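Local coordinates for peptide ABC transporter, peptide-binding protein (Thermus thermophilus, PDB 2D5W) that binds oligopeptides, among them a pentapeptide, and probably delivers them to an ABC transporter for uptake, at residues 20-28 with 106-117; 119-127 with 482-490. All blocks are in the same frame, centred on the assembly; numbering follows the deposited sequence.

Both contacts are mostly buried, and their centres lie about 15 Å apart. Contact 1 is apolar across its whole width: the loop before helix 31-40 lays a phenylalanine, a leucine and a valine on helix 101-112 and the turn after it, with water rather than direct bonds linking the polar atoms. Contact 2 sets the next helix, 121-126, against a distant loop between strand 463-469 and helix 509-518; it buries a little less surface, has one exposed residue, E125, at its border, and centres on a carboxylate. The two share no segment but touch, since Y107 and G111 pack on W124 and K112 reaches the carbonyl oxygen of W124.

Contact 1 of 2, residues 20-28 with 106-117; sequences AGDFLRVIS and FYFEVGKAKGMP
F23 and L24 press side by side against helix 101-112. The F23 ring reaches three residues of the helix. Its CD1 lies 3.6 Å from Y107 CD1, its CZ meets V110 CB at 3.9 Å, and CE2 approaches the ring of F106 at CE2. With F106 and Y107 it forms an aromatic cluster in which no pair is a regular stack: the F23 and Y107 planes are 33° apart and the two side chains run past each other in opposite directions. F23 holds CG between its backbone N and carbonyl carbon (chi1 69°), which swings the ring over to the helix.

L24 divides its two methyls. CD2 meets Y107 CE1, while CD1 lies among V110 CG1, M116 CG and the backbone of G111, whose CA is 3.7 Å from L24 CD1. Further on, V26 CB packs on P117 CG at 3.8 Å, and V26 CG1 lies against P117 O.

Water completes this apolar seam. One molecule donates to F23 O and hydrogen-bonds Y107 OH, each at 2.7 Å, lying in the plane of the tyrosine ring at its edge.

Behind this first shell, D22 holds the loop in shape. D22 OD1 accepts from I27 N at 3.1 Å and D22 OD2 from S28 N at 3.0 Å, both on the syn side of the carboxylate, and K33 of helix 31-40 forms a salt bridge with OD2. A type I turn from D22 to R25 presents F23 and L24 together. R25, whose CB points away from the helix, packs on a basic side chain of the bound peptide, so in this family 5 solute-binding protein the contact joins a peptide-lining loop to helix 101-112. M162 of helix 159-173 touches both F23 and F106, and helix 182-194 covers M116 and P117.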
ATOM      1  N   ALA A  20      12.673   2.789  -7.495  1.00  9.51           N
ATOM      2  CA  ALA A  20      13.476   1.718  -8.084  1.00  9.61           C
ATOM      3  C   ALA A  20      14.413   0.886  -7.213  1.00  9.44           C
ATOM      4  O   ALA A  20      14.288  -0.338  -7.177  1.00 10.36           O
ATOM      5  CB  ALA A  20      14.257   2.287  -9.277  1.00 11.18           C
ATOM      6  N   GLY A  21      15.358   1.534  -6.542  1.00 10.08           N
ATOM      7  CA  GLY A  21      16.314   0.808  -5.718  1.00  9.50           C
ATOM      8  C   GLY A  21      15.809   0.288  -4.385  1.00  9.48           C
ATOM      9  O   GLY A  21      16.408  -0.617  -3.803  1.00 10.10           O
ATOM     10  N   ASP A  22      14.712   0.862  -3.902  1.00  8.91           N
ATOM     11  CA  ASP A  22      14.100   0.479  -2.622  1.00  8.40           C
ATOM     12  C   ASP A  22      13.184  -0.713  -2.909  1.00  8.41           C
ATOM     13  O   ASP A  22      11.982  -0.677  -2.630  1.00  9.41           O
ATOM     14  CB  ASP A  22      13.308   1.691  -2.104  1.00 10.01           C
ATOM     15  CG  ASP A  22      12.626   1.448  -0.772  1.00 10.83           C
ATOM     16  OD1 ASP A  22      13.211   0.790   0.111  1.00 11.83           O
ATOM     17  OD2 ASP A  22      11.497   1.958  -0.605  1.00 11.64           O
ATOM     18  N   PHE A  23      13.771  -1.786  -3.439  1.00  9.72           N
ATOM     19  CA  PHE A  23      12.996  -2.946  -3.857  1.00  9.11           C
ATOM     20  C   PHE A  23      12.276  -3.777  -2.807  1.00 10.22           C
ATOM     21  O   PHE A  23      11.420  -4.588  -3.155  1.00 11.23           O
ATOM     22  CB  PHE A  23      13.828  -3.830  -4.813  1.00  9.61           C
ATOM     23  CG  PHE A  23      14.989  -4.542  -4.172  1.00  8.90           C
ATOM     24  CD1 PHE A  23      14.792  -5.726  -3.470  1.00  9.52           C
ATOM     25  CD2 PHE A  23      16.286  -4.068  -4.333  1.00  9.73           C
ATOM     26  CE1 PHE A  23      15.871  -6.432  -2.940  1.00  9.80           C
ATOM     27  CE2 PHE A  23      17.373  -4.769  -3.806  1.00  9.97           C
ATOM     28  CZ  PHE A  23      17.162  -5.954  -3.111  1.00  9.92           C
ATOM     29  N   LEU A  24      12.603  -3.582  -1.533  1.00 10.08           N
ATOM     30  CA  LEU A  24      11.889  -4.288  -0.472  1.00  9.95           C
ATOM     31  C   LEU A  24      10.868  -3.319   0.130  1.00 10.33           C
ATOM     32  O   LEU A  24      10.136  -3.664   1.055  1.00 11.29           O
ATOM     33  CB  LEU A  24      12.848  -4.794   0.608  1.00 10.46           C
ATOM     34  CG  LEU A  24      13.769  -5.945   0.183  1.00 10.40           C
ATOM     35  CD1 LEU A  24      14.628  -6.365   1.366  1.00 11.50           C
ATOM     36  CD2 LEU A  24      12.949  -7.123  -0.328  1.00 12.35           C
ATOM     37  N   ARG A  25      10.828  -2.101  -0.408  1.00  9.57           N
ATOM     38  CA  ARG A  25       9.883  -1.071   0.020  1.00 10.80           C
ATOM     39  C   ARG A  25       9.996  -0.704   1.492  1.00 10.41           C
ATOM     40  O   ARG A  25       9.000  -0.337   2.126  1.00 10.93           O
ATOM     41  CB  ARG A  25       8.454  -1.525  -0.299  1.00 12.66           C
ATOM     42  CG  ARG A  25       8.274  -1.898  -1.765  1.00 15.74           C
ATOM     43  CD  ARG A  25       6.917  -2.515  -2.051  1.00 20.35           C
ATOM     44  NE  ARG A  25       6.775  -2.842  -3.467  1.00 25.61           N
ATOM     45  CZ  ARG A  25       5.695  -3.400  -4.006  1.00 28.59           C
ATOM     46  NH1 ARG A  25       4.651  -3.703  -3.247  1.00 30.71           N
ATOM     47  NH2 ARG A  25       5.659  -3.652  -5.308  1.00 30.60           N
ATOM     48  N   VAL A  26      11.211  -0.770   2.029  1.00  9.57           N
ATOM     49  CA  VAL A  26      11.418  -0.455   3.435  1.00 10.21           C
ATOM     50  C   VAL A  26      11.472   1.045   3.713  1.00 10.10           C
ATOM     51  O   VAL A  26      11.155   1.473   4.821  1.00 10.12           O
ATOM     52  CB  VAL A  26      12.697  -1.128   3.988  1.00 11.18           C
ATOM     53  CG1 VAL A  26      12.652  -2.626   3.712  1.00 12.53           C
ATOM     54  CG2 VAL A  26      13.934  -0.503   3.375  1.00 12.55           C
ATOM     55  N   ILE A  27      11.869   1.842   2.720  1.00  9.46           N
ATOM     56  CA  ILE A  27      11.919   3.293   2.896  1.00  9.65           C
ATOM     57  C   ILE A  27      10.548   3.873   2.560  1.00  9.30           C
ATOM     58  O   ILE A  27      10.030   4.725   3.283  1.00  9.45           O
ATOM     59  CB  ILE A  27      12.990   3.942   1.999  1.00  9.87           C
ATOM     60  CG1 ILE A  27      14.372   3.408   2.390  1.00 12.58           C
ATOM     61  CG2 ILE A  27      12.941   5.462   2.142  1.00 10.46           C
ATOM     62  CD1 ILE A  27      15.522   4.013   1.621  1.00 15.17           C
ATOM     63  N   SER A  28       9.967   3.415   1.456  1.00  9.30           N
ATOM     64  CA  SER A  28       8.639   3.858   1.057  1.00 10.22           C
ATOM     65  C   SER A  28       7.830   2.718   0.476  1.00  9.63           C
ATOM     66  O   SER A  28       8.304   1.975  -0.390  1.00 10.34           O
ATOM     67  CB  SER A  28       8.694   4.969   0.013  1.00  9.75           C
ATOM     68  OG  SER A  28       7.382   5.208  -0.477  1.00 11.61           O
ATOM     69  N   PHE A 106      19.926 -12.954  -5.138  1.00  9.90           N
ATOM     70  CA  PHE A 106      20.302 -11.663  -4.577  1.00  9.70           C
ATOM     71  C   PHE A 106      19.135 -11.059  -3.793  1.00  9.31           C
ATOM     72  O   PHE A 106      19.303 -10.624  -2.655  1.00  9.31           O
ATOM     73  CB  PHE A 106      20.746 -10.728  -5.704  1.00 10.18           C
ATOM     74  CG  PHE A 106      20.966  -9.316  -5.265  1.00  9.89           C
ATOM     75  CD1 PHE A 106      21.903  -9.013  -4.282  1.00 11.59           C
ATOM     76  CD2 PHE A 106      20.221  -8.284  -5.822  1.00  9.81           C
ATOM     77  CE1 PHE A 106      22.092  -7.700  -3.858  1.00 12.79           C
ATOM     78  CE2 PHE A 106      20.402  -6.967  -5.404  1.00 11.43           C
ATOM     79  CZ  PHE A 106      21.338  -6.678  -4.421  1.00 11.52           C
ATOM     80  N   TYR A 107      17.955 -11.043  -4.406  1.00  8.97           N
ATOM     81  CA  TYR A 107      16.753 -10.520  -3.760  1.00  9.55           C
ATOM     82  C   TYR A 107      16.544 -11.209  -2.406  1.00  9.09           C
ATOM     83  O   TYR A 107      16.297 -10.553  -1.389  1.00  9.66           O
ATOM     84  CB  TYR A 107      15.547 -10.774  -4.669  1.00  9.29           C
ATOM     85  CG  TYR A 107      14.207 -10.356  -4.103  1.00  9.78           C
ATOM     86  CD1 TYR A 107      13.715  -9.066  -4.294  1.00 10.75           C
ATOM     87  CD2 TYR A 107      13.423 -11.261  -3.388  1.00 10.07           C
ATOM     88  CE1 TYR A 107      12.472  -8.691  -3.790  1.00 10.85           C
ATOM     89  CE2 TYR A 107      12.181 -10.895  -2.878  1.00 10.64           C
ATOM     90  CZ  TYR A 107      11.713  -9.611  -3.084  1.00 10.47           C
ATOM     91  OH  TYR A 107      10.482  -9.249  -2.588  1.00 13.28           O
ATOM     92  N   PHE A 108      16.643 -12.536  -2.393  1.00  9.74           N
ATOM     93  CA  PHE A 108      16.457 -13.282  -1.158  1.00  9.76           C
ATOM     94  C   PHE A 108      17.518 -13.012  -0.100  1.00 10.53           C
ATOM     95  O   PHE A 108      17.208 -12.956   1.090  1.00 11.25           O
ATOM     96  CB  PHE A 108      16.359 -14.785  -1.442  1.00 11.00           C
ATOM     97  CG  PHE A 108      14.957 -15.251  -1.698  1.00 11.35           C
ATOM     98  CD1 PHE A 108      14.366 -15.076  -2.944  1.00 11.62           C
ATOM     99  CD2 PHE A 108      14.201 -15.801  -0.666  1.00 14.18           C
ATOM    100  CE1 PHE A 108      13.038 -15.438  -3.162  1.00 13.20           C
ATOM    101  CE2 PHE A 108      12.873 -16.165  -0.872  1.00 15.63           C
ATOM    102  CZ  PHE A 108      12.290 -15.983  -2.120  1.00 15.19           C
ATOM    103  N   GLU A 109      18.765 -12.834  -0.520  1.00 10.54           N
ATOM    104  CA  GLU A 109      19.823 -12.569   0.443  1.00 11.92           C
ATOM    105  C   GLU A 109      19.574 -11.249   1.174  1.00 11.03           C
ATOM    106  O   GLU A 109      19.769 -11.153   2.386  1.00 12.37           O
ATOM    107  CB  GLU A 109      21.176 -12.533  -0.261  1.00 14.60           C
ATOM    108  CG  GLU A 109      22.356 -12.425   0.681  1.00 19.26           C
ATOM    109  CD  GLU A 109      23.674 -12.626  -0.033  1.00 20.21           C
ATOM    110  OE1 GLU A 109      23.972 -13.775  -0.423  1.00 24.47           O
ATOM    111  OE2 GLU A 109      24.403 -11.635  -0.213  1.00 20.46           O
ATOM    112  N   VAL A 110      19.135 -10.231   0.442  1.00 10.61           N
ATOM    113  CA  VAL A 110      18.865  -8.936   1.051  1.00 10.16           C
ATOM    114  C   VAL A 110      17.652  -9.022   1.984  1.00 10.49           C
ATOM    115  O   VAL A 110      17.685  -8.512   3.104  1.00 11.29           O
ATOM    116  CB  VAL A 110      18.641  -7.856  -0.035  1.00  9.30           C
ATOM    117  CG1 VAL A 110      18.307  -6.514   0.613  1.00 11.25           C
ATOM    118  CG2 VAL A 110      19.898  -7.726  -0.892  1.00 10.95           C
ATOM    119  N   GLY A 111      16.590  -9.684   1.537  1.00 10.06           N
ATOM    120  CA  GLY A 111      15.407  -9.807   2.372  1.00 10.72           C
ATOM    121  C   GLY A 111      15.652 -10.617   3.633  1.00 11.42           C
ATOM    122  O   GLY A 111      15.017 -10.378   4.662  1.00 12.29           O
ATOM    123  N   LYS A 112      16.578 -11.570   3.558  1.00 10.60           N
ATOM    124  CA  LYS A 112      16.910 -12.444   4.686  1.00 12.21           C
ATOM    125  C   LYS A 112      17.930 -11.854   5.654  1.00 12.41           C
ATOM    126  O   LYS A 112      18.172 -12.422   6.720  1.00 13.41           O
ATOM    127  CB  LYS A 112      17.458 -13.777   4.167  1.00 13.50           C
ATOM    128  CG  LYS A 112      16.448 -14.657   3.466  1.00 15.53           C
ATOM    129  CD  LYS A 112      15.558 -15.363   4.464  1.00 15.45           C
ATOM    130  CE  LYS A 112      14.633 -16.337   3.762  1.00 15.66           C
ATOM    131  NZ  LYS A 112      13.816 -17.115   4.733  1.00 15.34           N
ATOM    132  N   ALA A 113      18.535 -10.730   5.290  1.00 11.85           N
ATOM    133  CA  ALA A 113      19.543 -10.117   6.148  1.00 12.66           C
ATOM    134  C   ALA A 113      18.979  -9.813   7.530  1.00 13.12           C
ATOM    135  O   ALA A 113      17.892  -9.251   7.666  1.00 12.32           O
ATOM    136  CB  ALA A 113      20.076  -8.847   5.503  1.00 12.87           C
ATOM    137  N   LYS A 114      19.719 -10.188   8.564  1.00 13.94           N
ATOM    138  CA  LYS A 114      19.259  -9.947   9.922  1.00 15.26           C
ATOM    139  C   LYS A 114      19.155  -8.453  10.196  1.00 13.68           C
ATOM    140  O   LYS A 114      20.088  -7.693   9.943  1.00 15.47           O
ATOM    141  CB  LYS A 114      20.204 -10.609  10.929  1.00 18.84           C
ATOM    142  CG  LYS A 114      20.352 -12.124  10.766  1.00 23.20           C
ATOM    143  CD  LYS A 114      19.037 -12.880  10.969  1.00 26.50           C
ATOM    144  CE  LYS A 114      18.144 -12.828   9.735  1.00 28.12           C
ATOM    145  NZ  LYS A 114      16.881 -13.595   9.920  1.00 30.95           N
ATOM    146  N   GLY A 115      18.002  -8.034  10.702  1.00 13.61           N
ATOM    147  CA  GLY A 115      17.816  -6.629  11.002  1.00 12.40           C
ATOM    148  C   GLY A 115      17.321  -5.783   9.843  1.00 10.55           C
ATOM    149  O   GLY A 115      17.179  -4.574   9.993  1.00 11.29           O
ATOM    150  N   MET A 116      17.086  -6.396   8.685  1.00 10.36           N
ATOM    151  CA  MET A 116      16.571  -5.663   7.529  1.00 10.38           C
ATOM    152  C   MET A 116      15.171  -5.202   7.949  1.00  9.91           C
ATOM    153  O   MET A 116      14.370  -6.009   8.419  1.00 10.43           O
ATOM    154  CB  MET A 116      16.489  -6.597   6.319  1.00  9.70           C
ATOM    155  CG  MET A 116      16.028  -5.949   5.015  1.00  9.90           C
ATOM    156  SD  MET A 116      17.116  -4.648   4.393  1.00 10.18           S
ATOM    157  CE  MET A 116      18.659  -5.548   4.193  1.00 11.85           C
ATOM    158  N   PRO A 117      14.858  -3.901   7.795  1.00  9.83           N
ATOM    159  CA  PRO A 117      13.534  -3.400   8.189  1.00  9.59           C
ATOM    160  C   PRO A 117      12.401  -3.774   7.237  1.00  8.72           C
ATOM    161  O   PRO A 117      11.705  -2.902   6.713  1.00  9.70           O
ATOM    162  CB  PRO A 117      13.757  -1.891   8.275  1.00  9.81           C
ATOM    163  CG  PRO A 117      14.741  -1.648   7.176  1.00  9.89           C
ATOM    164  CD  PRO A 117      15.723  -2.797   7.333  1.00 10.15           C
TER
HETATM  165  O   HOH W   1       9.726  -6.673  -2.684  1.00 18.32           O
HETATM  166  O   HOH W   2       9.617  -1.038   6.414  1.00 14.47           O

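Contact 2 of 2, residues 119-127 with 482-490; sequences LNPDFWERV and KNLNTGAIM
T486 and D122 make the one direct hydrogen bond across this contact: T486 OG1 donates to D122 OD2 at 2.9 Å, coming from above the carboxylate plane, 36° out of it. D122 has CG anti to its backbone N (chi1 169°), which carries the carboxylate over to the loop and beside R126. There the salt bridge R126 NE to D122 OD1, 2.8 Å long, meets the oxygen on its syn side and lies nearly in the guanidinium plane. Y145 adds a hydrogen bond to D122 OD2 through its hydroxyl and a cation-pi contact to R126, whose NH2 pairs in turn with D148. Replacing D122 by an alanine removes the carboxylate, which would probably leave R126 NE without its OD1 partner and the T486 and Y145 hydroxyls without OD2, with the direct hydrogen bond between helix and loop lost.

The loop is folded around N483. Its OD1 accepts from N485 N at 2.8 Å, closing an Asx turn, and G487 and A488 both face N483 in a G1 beta bulge, with G487 at positive phi. The turn places T486 and A488 on the side facing the helix.

Apolar contacts flank the carboxylate. A488 CB sits over the first turn of the helix, 3.7 Å from D122 N and 3.8 Å from P121 CB. M490, bent at chi2 and chi3, brings its methyl CE within 3.8 Å of P121 CD. E125, which is exposed, touches T486 CB with its CB at 3.9 Å, and T486 CG2 also rests on R126 CB at 4.0 Å.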
ATOM      1  N   LEU A 119       8.834  -5.086   5.691  1.00  9.79           N
ATOM      2  CA  LEU A 119       7.427  -4.828   5.979  1.00 10.18           C
ATOM      3  C   LEU A 119       6.717  -6.069   6.496  1.00 10.09           C
ATOM      4  O   LEU A 119       5.807  -5.974   7.315  1.00 10.21           O
ATOM      5  CB  LEU A 119       6.711  -4.369   4.710  1.00 11.70           C
ATOM      6  CG  LEU A 119       7.134  -3.048   4.072  1.00 12.59           C
ATOM      7  CD1 LEU A 119       6.591  -2.967   2.649  1.00 14.81           C
ATOM      8  CD2 LEU A 119       6.621  -1.895   4.918  1.00 14.63           C
ATOM      9  N   ASN A 120       7.123  -7.230   5.996  1.00 11.05           N
ATOM     10  CA  ASN A 120       6.502  -8.487   6.396  1.00 12.84           C
ATOM     11  C   ASN A 120       7.531  -9.506   6.855  1.00 11.32           C
ATOM     12  O   ASN A 120       7.973 -10.360   6.083  1.00 11.65           O
ATOM     13  CB  ASN A 120       5.666  -9.065   5.245  1.00 17.64           C
ATOM     14  CG  ASN A 120       6.292  -8.827   3.886  1.00 22.85           C
ATOM     15  OD1 ASN A 120       6.384  -7.688   3.425  1.00 28.39           O
ATOM     16  ND2 ASN A 120       6.723  -9.901   3.234  1.00 27.60           N
ATOM     17  N   PRO A 121       7.922  -9.429   8.132  1.00 10.89           N
ATOM     18  CA  PRO A 121       8.909 -10.349   8.707  1.00 12.01           C
ATOM     19  C   PRO A 121       8.443 -11.804   8.700  1.00 11.20           C
ATOM     20  O   PRO A 121       9.263 -12.718   8.751  1.00 11.89           O
ATOM     21  CB  PRO A 121       9.114  -9.808  10.120  1.00 11.67           C
ATOM     22  CG  PRO A 121       8.767  -8.360   9.993  1.00 19.31           C
ATOM     23  CD  PRO A 121       7.566  -8.371   9.092  1.00 11.37           C
ATOM     24  N   ASP A 122       7.131 -12.021   8.644  1.00 11.58           N
ATOM     25  CA  ASP A 122       6.601 -13.382   8.610  1.00 11.75           C
ATOM     26  C   ASP A 122       7.007 -14.058   7.303  1.00 11.80           C
ATOM     27  O   ASP A 122       7.506 -15.184   7.310  1.00 12.38           O
ATOM     28  CB  ASP A 122       5.073 -13.367   8.751  1.00 12.78           C
ATOM     29  CG  ASP A 122       4.447 -14.719   8.446  1.00 13.35           C
ATOM     30  OD1 ASP A 122       4.218 -15.015   7.254  1.00 15.39           O
ATOM     31  OD2 ASP A 122       4.198 -15.487   9.399  1.00 15.71           O
ATOM     32  N   PHE A 123       6.793 -13.371   6.184  1.00 11.62           N
ATOM     33  CA  PHE A 123       7.150 -13.901   4.874  1.00 12.64           C
ATOM     34  C   PHE A 123       8.624 -14.283   4.866  1.00 12.48           C
ATOM     35  O   PHE A 123       8.998 -15.385   4.459  1.00 13.36           O
ATOM     36  CB  PHE A 123       6.902 -12.839   3.793  1.00 13.28           C
ATOM     37  CG  PHE A 123       7.440 -13.204   2.430  1.00 13.75           C
ATOM     38  CD1 PHE A 123       6.649 -13.888   1.512  1.00 14.82           C
ATOM     39  CD2 PHE A 123       8.739 -12.855   2.063  1.00 15.68           C
ATOM     40  CE1 PHE A 123       7.140 -14.218   0.249  1.00 16.41           C
ATOM     41  CE2 PHE A 123       9.239 -13.182   0.800  1.00 16.12           C
ATOM     42  CZ  PHE A 123       8.436 -13.865  -0.107  1.00 16.26           C
ATOM     43  N   TRP A 124       9.458 -13.365   5.339  1.00 12.08           N
ATOM     44  CA  TRP A 124      10.888 -13.596   5.336  1.00 12.72           C
ATOM     45  C   TRP A 124      11.388 -14.691   6.261  1.00 13.28           C
ATOM     46  O   TRP A 124      12.539 -15.112   6.168  1.00 14.89           O
ATOM     47  CB  TRP A 124      11.610 -12.268   5.566  1.00 12.03           C
ATOM     48  CG  TRP A 124      11.525 -11.435   4.324  1.00 11.54           C
ATOM     49  CD1 TRP A 124      10.738 -10.338   4.107  1.00 11.80           C
ATOM     50  CD2 TRP A 124      12.165 -11.723   3.078  1.00 11.71           C
ATOM     51  NE1 TRP A 124      10.847  -9.932   2.796  1.00 11.96           N
ATOM     52  CE2 TRP A 124      11.718 -10.766   2.144  1.00 12.16           C
ATOM     53  CE3 TRP A 124      13.074 -12.706   2.662  1.00 12.50           C
ATOM     54  CZ2 TRP A 124      12.150 -10.763   0.810  1.00 11.73           C
ATOM     55  CZ3 TRP A 124      13.502 -12.705   1.340  1.00 13.17           C
ATOM     56  CH2 TRP A 124      13.039 -11.738   0.430  1.00 13.63           C
ATOM     57  N   GLU A 125      10.517 -15.176   7.137  1.00 14.22           N
ATOM     58  CA  GLU A 125      10.888 -16.259   8.035  1.00 15.99           C
ATOM     59  C   GLU A 125      10.532 -17.612   7.428  1.00 15.49           C
ATOM     60  O   GLU A 125      11.273 -18.581   7.587  1.00 18.31           O
ATOM     61  CB  GLU A 125      10.170 -16.112   9.381  1.00 17.68           C
ATOM     62  CG  GLU A 125      10.723 -15.016  10.266  1.00 23.99           C
ATOM     63  CD  GLU A 125      12.100 -15.348  10.811  1.00 26.00           C
ATOM     64  OE1 GLU A 125      12.732 -14.456  11.413  1.00 29.14           O
ATOM     65  OE2 GLU A 125      12.547 -16.505  10.645  1.00 28.17           O
ATOM     66  N   ARG A 126       9.417 -17.674   6.706  1.00 13.46           N
ATOM     67  CA  ARG A 126       8.960 -18.944   6.147  1.00 13.75           C
ATOM     68  C   ARG A 126       9.161 -19.183   4.652  1.00 13.16           C
ATOM     69  O   ARG A 126       8.812 -20.248   4.151  1.00 13.22           O
ATOM     70  CB  ARG A 126       7.480 -19.134   6.493  1.00 16.18           C
ATOM     71  CG  ARG A 126       6.579 -18.164   5.773  1.00 15.35           C
ATOM     72  CD  ARG A 126       5.153 -18.135   6.317  1.00 15.47           C
ATOM     73  NE  ARG A 126       4.378 -17.209   5.502  1.00 13.14           N
ATOM     74  CZ  ARG A 126       3.881 -17.514   4.308  1.00 12.68           C
ATOM     75  NH1 ARG A 126       3.213 -16.606   3.612  1.00 13.79           N
ATOM     76  NH2 ARG A 126       4.011 -18.745   3.832  1.00 11.90           N
ATOM     77  N   VAL A 127       9.717 -18.216   3.932  1.00 12.69           N
ATOM     78  CA  VAL A 127       9.923 -18.404   2.502  1.00 13.50           C
ATOM     79  C   VAL A 127      11.403 -18.499   2.161  1.00 13.65           C
ATOM     80  O   VAL A 127      12.223 -17.740   2.676  1.00 16.56           O
ATOM     81  CB  VAL A 127       9.279 -17.261   1.686  1.00 14.60           C
ATOM     82  CG1 VAL A 127       9.430 -17.532   0.192  1.00 16.42           C
ATOM     83  CG2 VAL A 127       7.809 -17.133   2.055  1.00 17.06           C
ATOM     84  N   LYS A 482       2.152 -10.317  16.893  1.00 11.72           N
ATOM     85  CA  LYS A 482       3.065 -11.366  16.469  1.00 12.71           C
ATOM     86  C   LYS A 482       2.335 -12.457  15.698  1.00 13.22           C
ATOM     87  O   LYS A 482       1.206 -12.817  16.034  1.00 14.34           O
ATOM     88  CB  LYS A 482       3.744 -11.988  17.692  1.00 15.71           C
ATOM     89  CG  LYS A 482       4.688 -13.142  17.377  1.00 19.07           C
ATOM     90  CD  LYS A 482       5.161 -13.838  18.647  1.00 22.59           C
ATOM     91  CE  LYS A 482       5.885 -12.878  19.580  1.00 24.75           C
ATOM     92  NZ  LYS A 482       6.310 -13.549  20.839  1.00 26.06           N
ATOM     93  N   ASN A 483       2.965 -12.966  14.645  1.00 12.55           N
ATOM     94  CA  ASN A 483       2.372 -14.063  13.899  1.00 12.32           C
ATOM     95  C   ASN A 483       2.879 -15.288  14.652  1.00 12.50           C
ATOM     96  O   ASN A 483       4.090 -15.486  14.789  1.00 13.35           O
ATOM     97  CB  ASN A 483       2.859 -14.089  12.451  1.00 12.96           C
ATOM     98  CG  ASN A 483       2.260 -15.238  11.668  1.00 14.72           C
ATOM     99  OD1 ASN A 483       2.511 -16.402  11.976  1.00 16.20           O
ATOM    100  ND2 ASN A 483       1.455 -14.920  10.663  1.00 15.07           N
ATOM    101  N   LEU A 484       1.954 -16.097  15.152  1.00 12.45           N
ATOM    102  CA  LEU A 484       2.312 -17.270  15.942  1.00 13.75           C
ATOM    103  C   LEU A 484       2.949 -18.427  15.182  1.00 14.56           C
ATOM    104  O   LEU A 484       3.537 -19.321  15.791  1.00 16.86           O
ATOM    105  CB  LEU A 484       1.084 -17.771  16.706  1.00 16.09           C
ATOM    106  CG  LEU A 484       0.407 -16.722  17.594  1.00 18.91           C
ATOM    107  CD1 LEU A 484      -0.714 -17.377  18.382  1.00 20.15           C
ATOM    108  CD2 LEU A 484       1.426 -16.099  18.537  1.00 21.69           C
ATOM    109  N   ASN A 485       2.844 -18.418  13.861  1.00 13.68           N
ATOM    110  CA  ASN A 485       3.427 -19.494  13.072  1.00 13.47           C
ATOM    111  C   ASN A 485       4.922 -19.313  12.880  1.00 14.01           C
ATOM    112  O   ASN A 485       5.661 -20.289  12.760  1.00 16.38           O
ATOM    113  CB  ASN A 485       2.758 -19.573  11.703  1.00 13.78           C
ATOM    114  CG  ASN A 485       1.259 -19.644  11.802  1.00 12.35           C
ATOM    115  OD1 ASN A 485       0.719 -20.358  12.645  1.00 14.13           O
ATOM    116  ND2 ASN A 485       0.574 -18.912  10.936  1.00 12.31           N
ATOM    117  N   THR A 486       5.364 -18.062  12.858  1.00 13.67           N
ATOM    118  CA  THR A 486       6.771 -17.747  12.647  1.00 14.02           C
ATOM    119  C   THR A 486       7.409 -17.016  13.817  1.00 13.95           C
ATOM    120  O   THR A 486       8.634 -16.916  13.896  1.00 15.40           O
ATOM    121  CB  THR A 486       6.948 -16.867  11.400  1.00 14.72           C
ATOM    122  OG1 THR A 486       6.114 -15.706  11.523  1.00 15.40           O
ATOM    123  CG2 THR A 486       6.566 -17.635  10.141  1.00 15.76           C
ATOM    124  N   GLY A 487       6.579 -16.502  14.718  1.00 14.18           N
ATOM    125  CA  GLY A 487       7.090 -15.761  15.856  1.00 14.93           C
ATOM    126  C   GLY A 487       7.520 -14.354  15.472  1.00 14.22           C
ATOM    127  O   GLY A 487       8.109 -13.636  16.279  1.00 17.15           O
ATOM    128  N   ALA A 488       7.218 -13.953  14.242  1.00 13.64           N
ATOM    129  CA  ALA A 488       7.591 -12.626  13.757  1.00 13.19           C
ATOM    130  C   ALA A 488       6.729 -11.516  14.354  1.00 12.77           C
ATOM    131  O   ALA A 488       5.500 -11.555  14.257  1.00 14.52           O
ATOM    132  CB  ALA A 488       7.502 -12.588  12.239  1.00 14.22           C
ATOM    133  N   ILE A 489       7.378 -10.534  14.973  1.00 12.70           N
ATOM    134  CA  ILE A 489       6.681  -9.398  15.568  1.00 12.76           C
ATOM    135  C   ILE A 489       6.413  -8.387  14.456  1.00 11.90           C
ATOM    136  O   ILE A 489       7.315  -8.031  13.694  1.00 12.20           O
ATOM    137  CB  ILE A 489       7.520  -8.772  16.697  1.00 12.96           C
ATOM    138  CG1 ILE A 489       7.631  -9.774  17.852  1.00 16.06           C
ATOM    139  CG2 ILE A 489       6.884  -7.474  17.173  1.00 13.33           C
ATOM    140  CD1 ILE A 489       8.439  -9.287  19.032  1.00 19.80           C
ATOM    141  N   MET A 490       5.172  -7.920  14.378  1.00 12.34           N
ATOM    142  CA  MET A 490       4.760  -7.013  13.315  1.00 12.02           C
ATOM    143  C   MET A 490       4.653  -5.535  13.685  1.00 11.15           C
ATOM    144  O   MET A 490       4.204  -4.728  12.870  1.00 11.42           O
ATOM    145  CB  MET A 490       3.422  -7.495  12.742  1.00 14.91           C
ATOM    146  CG  MET A 490       3.308  -9.019  12.577  1.00 17.70           C
ATOM    147  SD  MET A 490       4.525  -9.804  11.481  1.00 22.00           S
ATOM    148  CE  MET A 490       3.936  -9.245   9.896  1.00 24.44           C
TER